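PDB 5X6S: acetylxylan esterase A from Aspergillus awamori, which removes acetyl side groups from the backbone of xylan, acting as a secreted carbohydrate esterase of family CE1 in plant biomass degradation. Local coordinates for residues F136-V141 with M269-F274. Sequence-based numbering, arbitrary orientation.
Sequences FAAATV and MEWFGF
A138 and W271 each lose 54 Å² of surface in this contact and F272 loses 50 Å²; the contact joins the last helix, 265-272, to strand 138-142 of the central alpha/beta-hydrolase sheet. The methyl of A138 points toward the helix and meets the indole obliquely, CB lying 3.7 Å from W271 NE1; it lies farther from F272, at 4.3 Å from CD1. With CG anti to the backbone N (chi1 176°), the W271 indole extends to the strand. W271 NE1 donates to A139 O at 3.1 Å, a bent bond with an N-H...O angle of 137°. The donor stands above the carbonyl plane, 57° out of it. Two positions along the strand from A138, T140 directs OG1 at both rings, 3.2 Å from W271 CD1 and 3.5 Å from F272 CE1. That hydroxyl is hydrogen-bonded to Q195 on the adjacent strand 193-199, whose R193 forms a cation-pi contact with W271, while F272 stacks on F114 of strand 113-118 on the other flank. A buried interface of mixed character, with the A138 methyl as its apolar part, thus satisfies the indole N-H through a bent bond to a strand carbonyl, and the T140 oxygen that meets ring carbons has its own polar partner in Q195.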
loop_
_atom_site.group_PDB
_atom_site.type_symbol
_atom_site.label_atom_id
_atom_site.label_comp_id
_atom_site.label_asym_id
_atom_site.label_seq_id
_atom_site.Cartn_x
_atom_site.Cartn_y
_atom_site.Cartn_z
ATOM N N PHE A 136 -4.167 3.875 -2.123
ATOM C CA PHE A 136 -5.052 4.809 -1.427
ATOM C C PHE A 136 -5.579 4.262 -0.101
ATOM O O PHE A 136 -6.137 3.166 -0.068
ATOM C CB PHE A 136 -6.205 5.226 -2.310
ATOM C CG PHE A 136 -5.770 5.877 -3.590
ATOM C CD1 PHE A 136 -5.162 7.134 -3.570
ATOM C CD2 PHE A 136 -5.894 5.193 -4.797
ATOM C CE1 PHE A 136 -4.703 7.711 -4.731
ATOM C CE2 PHE A 136 -5.428 5.739 -5.964
ATOM C CZ PHE A 136 -4.837 7.013 -5.953
ATOM N N ALA A 137 -5.376 5.049 0.978
ATOM C CA ALA A 137 -5.854 4.747 2.318
ATOM C C ALA A 137 -7.334 5.027 2.453
ATOM O O ALA A 137 -8.049 4.324 3.172
ATOM C CB ALA A 137 -5.075 5.571 3.330
ATOM N N ALA A 138 -7.823 6.052 1.741
ATOM C CA ALA A 138 -9.246 6.477 1.796
ATOM C C ALA A 138 -9.515 7.378 0.648
ATOM O O ALA A 138 -8.551 7.961 0.067
ATOM C CB ALA A 138 -9.579 7.195 3.117
ATOM N N ALA A 139 -10.789 7.513 0.303
ATOM C CA ALA A 139 -11.263 8.304 -0.816
ATOM C C ALA A 139 -12.541 8.979 -0.440
ATOM O O ALA A 139 -13.357 8.363 0.301
ATOM C CB ALA A 139 -11.540 7.444 -2.017
ATOM N N THR A 140 -12.765 10.188 -0.977
ATOM C CA THR A 140 -14.044 10.929 -0.769
ATOM C C THR A 140 -14.597 11.274 -2.129
ATOM O O THR A 140 -13.909 11.917 -2.945
ATOM C CB THR A 140 -13.860 12.189 0.162
ATOM O OG1 THR A 140 -13.450 11.777 1.479
ATOM C CG2 THR A 140 -15.169 13.006 0.299
ATOM N N VAL A 141 -15.837 10.899 -2.387
ATOM C CA VAL A 141 -16.503 11.051 -3.662
ATOM C C VAL A 141 -17.601 12.109 -3.529
ATOM O O VAL A 141 -18.562 11.927 -2.729
ATOM C CB VAL A 141 -17.086 9.688 -4.152
ATOM C CG1 VAL A 141 -17.825 9.780 -5.447
ATOM C CG2 VAL A 141 -15.981 8.621 -4.245
ATOM N N MET A 269 -10.552 16.059 5.917
ATOM C CA MET A 269 -9.430 15.910 6.834
ATOM C C MET A 269 -9.657 14.839 7.916
ATOM O O MET A 269 -8.734 14.098 8.315
ATOM C CB MET A 269 -9.059 17.273 7.465
ATOM C CG MET A 269 -8.590 18.361 6.494
ATOM S SD MET A 269 -7.192 17.834 5.430
ATOM C CE MET A 269 -8.034 17.254 3.966
ATOM N N GLU A 270 -10.891 14.796 8.411
ATOM C CA GLU A 270 -11.301 13.857 9.450
ATOM C C GLU A 270 -11.399 12.447 8.862
ATOM O O GLU A 270 -10.913 11.511 9.464
ATOM C CB GLU A 270 -12.648 14.278 10.029
ATOM C CG GLU A 270 -12.537 15.470 10.952
ATOM C CD GLU A 270 -13.897 16.019 11.407
ATOM O OE1 GLU A 270 -14.912 15.291 11.336
ATOM O OE2 GLU A 270 -13.933 17.196 11.795
ATOM N N TRP A 271 -11.994 12.320 7.663
ATOM C CA TRP A 271 -12.152 11.004 7.035
ATOM C C TRP A 271 -10.784 10.425 6.688
ATOM O O TRP A 271 -10.491 9.233 6.909
ATOM C CB TRP A 271 -13.012 11.119 5.779
ATOM C CG TRP A 271 -13.165 9.845 5.005
ATOM C CD1 TRP A 271 -12.766 9.601 3.736
ATOM C CD2 TRP A 271 -13.735 8.617 5.493
ATOM N NE1 TRP A 271 -13.081 8.321 3.380
ATOM C CE2 TRP A 271 -13.685 7.695 4.446
ATOM C CE3 TRP A 271 -14.316 8.227 6.713
ATOM C CZ2 TRP A 271 -14.180 6.402 4.571
ATOM C CZ3 TRP A 271 -14.815 6.907 6.818
ATOM C CH2 TRP A 271 -14.726 6.038 5.768
ATOM N N PHE A 272 -9.925 11.289 6.144
ATOM C CA PHE A 272 -8.584 10.888 5.775
ATOM C C PHE A 272 -7.773 10.553 6.992
ATOM O O PHE A 272 -6.992 9.632 6.936
ATOM C CB PHE A 272 -7.865 11.969 4.976
ATOM C CG PHE A 272 -8.494 12.312 3.677
ATOM C CD1 PHE A 272 -9.437 11.517 3.107
ATOM C CD2 PHE A 272 -8.097 13.470 2.994
ATOM C CE1 PHE A 272 -10.013 11.856 1.909
ATOM C CE2 PHE A 272 -8.654 13.834 1.785
ATOM C CZ PHE A 272 -9.623 13.008 1.215
ATOM N N GLY A 273 -7.945 11.304 8.086
ATOM C CA GLY A 273 -7.198 11.078 9.329
ATOM C C GLY A 273 -6.193 12.158 9.649
ATOM O O GLY A 273 -5.469 12.070 10.647
ATOM N N PHE A 274 -6.116 13.194 8.808
ATOM C CA PHE A 274 -5.202 14.300 9.111
ATOM C C PHE A 274 -5.673 15.010 10.368
ATOM O O PHE A 274 -4.836 15.429 11.172
ATOM C CB PHE A 274 -5.070 15.304 7.979
ATOM C CG PHE A 274 -4.345 14.762 6.755
ATOM C CD1 PHE A 274 -2.994 14.432 6.817
ATOM C CD2 PHE A 274 -5.020 14.578 5.557
ATOM C CE1 PHE A 274 -2.330 13.942 5.678
ATOM C CE2 PHE A 274 -4.369 14.075 4.423
ATOM C CZ PHE A 274 -3.012 13.764 4.492
#